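Local coordinates for protein uracil-DNA glycosylase (PDB 4ZBX) that belongs to the uracil-DNA glycosylase superfamily, an alpha/beta fold with a central mixed sheet, and carries an iron-sulfur cluster, at residues G41-E46 against N82-R87. Residues are numbered along the deposited sequence; the frame is centred on the assembly and turned at random. Where two conformers were deposited one is given.
Sequences GEAPGE and NVVKCR. With SF4 (iron/sulfur cluster), chain B.
At the C-terminal ends of two neighbouring parallel strands in the sheet of this uracil-DNA glycosylase-family fold, 37-41 and 79-82, Gly41 pairs with Asn82, and the loops that follow, 41-46 and 82-87, remain in contact. Val83 N donates to Gly41 O at 3.0 Å, and one residue on Val84 N donates to Glu42 O at 3.1 Å. Ala43 CA then directs its C-H at Val84 O. Pro44 turns its ring toward 82-87: CD sits 3.1 Å from Val84 O, while CG lies against the carbonyl of Lys85. Farther out, Arg87 runs alongside the other loop. With CG anti to the backbone N (chi1 -180°) and the chain extended as far as NE, its methylenes pass Pro44 O and Gly45 O before the guanidinium lies with one face against Glu46 CG. There NH2 forms a salt bridge with Glu46 OE2 (3.1 Å), the carboxylate turned almost perpendicular to the guanidinium (84°), and NE is taken by Asn91. The CB of Cys86 is directed away from 41-46, and its SG binds iron FE3 of the cluster at 2.5 Å, so the same loop that packs on 41-46 supplies one cluster ligand. Lys85 NZ bonds back to Asn82 O (2.9 Å), and also to Thr81 OG1 and Gln109 OE1. Helix 96-113 packs on Val83 and Val84, the Glu42 carboxylate accepts hydrogen bonds from the backbone N-H groups of His124 (to OE1) and Ser125 (to OE2) at the start of helix 123-133, and Gly45 occupies the N-cap position of helix 46-51.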
# COMPACT_ATOMS: atom_id res chain seq x y z
N GLY A 41 1.09 -1.20 0.83
CA GLY A 41 2.03 -1.84 1.73
C GLY A 41 3.34 -2.18 1.03
O GLY A 41 3.59 -1.75 -0.09
N GLU A 42 4.19 -2.95 1.71
CA GLU A 42 5.52 -3.27 1.22
C GLU A 42 5.60 -4.44 0.22
O GLU A 42 5.71 -4.28 -1.00
CB GLU A 42 6.42 -3.58 2.43
CG GLU A 42 6.14 -2.65 3.63
CD GLU A 42 6.86 -1.32 3.49
OE1 GLU A 42 8.01 -1.21 3.98
OE2 GLU A 42 6.27 -0.38 2.90
N ALA A 43 5.62 -5.64 0.76
CA ALA A 43 5.48 -6.84 -0.07
C ALA A 43 4.56 -7.79 0.69
O ALA A 43 4.41 -7.65 1.90
CB ALA A 43 6.84 -7.46 -0.35
N PRO A 44 3.97 -8.77 -0.00
CA PRO A 44 3.17 -9.80 0.68
C PRO A 44 3.96 -10.56 1.74
O PRO A 44 5.17 -10.83 1.57
CB PRO A 44 2.76 -10.74 -0.45
CG PRO A 44 2.82 -9.90 -1.69
CD PRO A 44 3.96 -8.95 -1.47
N GLY A 45 3.28 -10.90 2.82
CA GLY A 45 3.81 -11.87 3.78
C GLY A 45 3.33 -13.27 3.48
O GLY A 45 2.81 -13.53 2.39
N GLU A 46 3.49 -14.19 4.43
CA GLU A 46 3.18 -15.59 4.17
C GLU A 46 1.70 -15.83 3.91
O GLU A 46 1.34 -16.56 3.00
CB GLU A 46 3.64 -16.47 5.34
CG GLU A 46 5.14 -16.62 5.42
CD GLU A 46 5.59 -17.53 6.55
OE1 GLU A 46 4.72 -18.09 7.25
OE2 GLU A 46 6.82 -17.70 6.71
N ASN A 82 0.24 -3.44 -2.80
CA ASN A 82 1.62 -3.53 -2.32
C ASN A 82 2.57 -3.00 -3.38
O ASN A 82 2.30 -3.15 -4.57
CB ASN A 82 1.99 -4.99 -1.99
CG ASN A 82 0.97 -5.69 -1.09
OD1 ASN A 82 -0.10 -6.10 -1.54
ND2 ASN A 82 1.33 -5.87 0.17
N VAL A 83 3.70 -2.41 -2.98
CA VAL A 83 4.62 -1.90 -3.97
C VAL A 83 5.26 -3.06 -4.75
O VAL A 83 5.49 -2.96 -5.96
CB VAL A 83 5.67 -0.97 -3.30
CG1 VAL A 83 6.51 -1.73 -2.27
CG2 VAL A 83 6.54 -0.31 -4.36
N VAL A 84 5.49 -4.18 -4.07
CA VAL A 84 5.98 -5.39 -4.72
C VAL A 84 4.90 -6.44 -4.47
O VAL A 84 4.35 -6.50 -3.39
CB VAL A 84 7.34 -5.82 -4.17
CG1 VAL A 84 7.68 -7.26 -4.56
CG2 VAL A 84 8.42 -4.85 -4.66
N LYS A 85 4.58 -7.25 -5.48
CA LYS A 85 3.37 -8.06 -5.39
C LYS A 85 3.60 -9.55 -5.19
O LYS A 85 2.65 -10.35 -5.21
CB LYS A 85 2.53 -7.80 -6.64
CG LYS A 85 1.97 -6.36 -6.59
CD LYS A 85 1.50 -5.91 -7.94
CE LYS A 85 0.46 -4.79 -7.81
NZ LYS A 85 0.97 -3.52 -7.16
N CYS A 86 4.84 -9.94 -4.93
CA CYS A 86 5.14 -11.32 -4.57
C CYS A 86 6.00 -11.36 -3.32
O CYS A 86 6.79 -10.46 -3.07
CB CYS A 86 5.86 -12.04 -5.71
SG CYS A 86 4.78 -12.24 -7.12
N ARG A 87 5.82 -12.40 -2.53
CA ARG A 87 6.54 -12.51 -1.26
C ARG A 87 8.03 -12.77 -1.48
O ARG A 87 8.39 -13.77 -2.08
CB ARG A 87 5.91 -13.63 -0.44
CG ARG A 87 6.54 -13.87 0.92
CD ARG A 87 6.01 -15.17 1.53
NE ARG A 87 6.75 -15.52 2.73
CZ ARG A 87 7.43 -16.66 2.89
NH1 ARG A 87 7.45 -17.57 1.92
NH2 ARG A 87 8.08 -16.88 4.02
FE1 SF4 B . 8.25 -9.68 -9.73
FE2 SF4 B . 6.15 -9.85 -11.39
FE3 SF4 B . 5.96 -10.87 -8.89
FE4 SF4 B . 6.04 -8.20 -9.27
S1 SF4 B . 4.40 -9.58 -9.95
S2 SF4 B . 7.20 -9.35 -7.72
S3 SF4 B . 7.46 -8.05 -11.06
S4 SF4 B . 7.36 -11.58 -10.57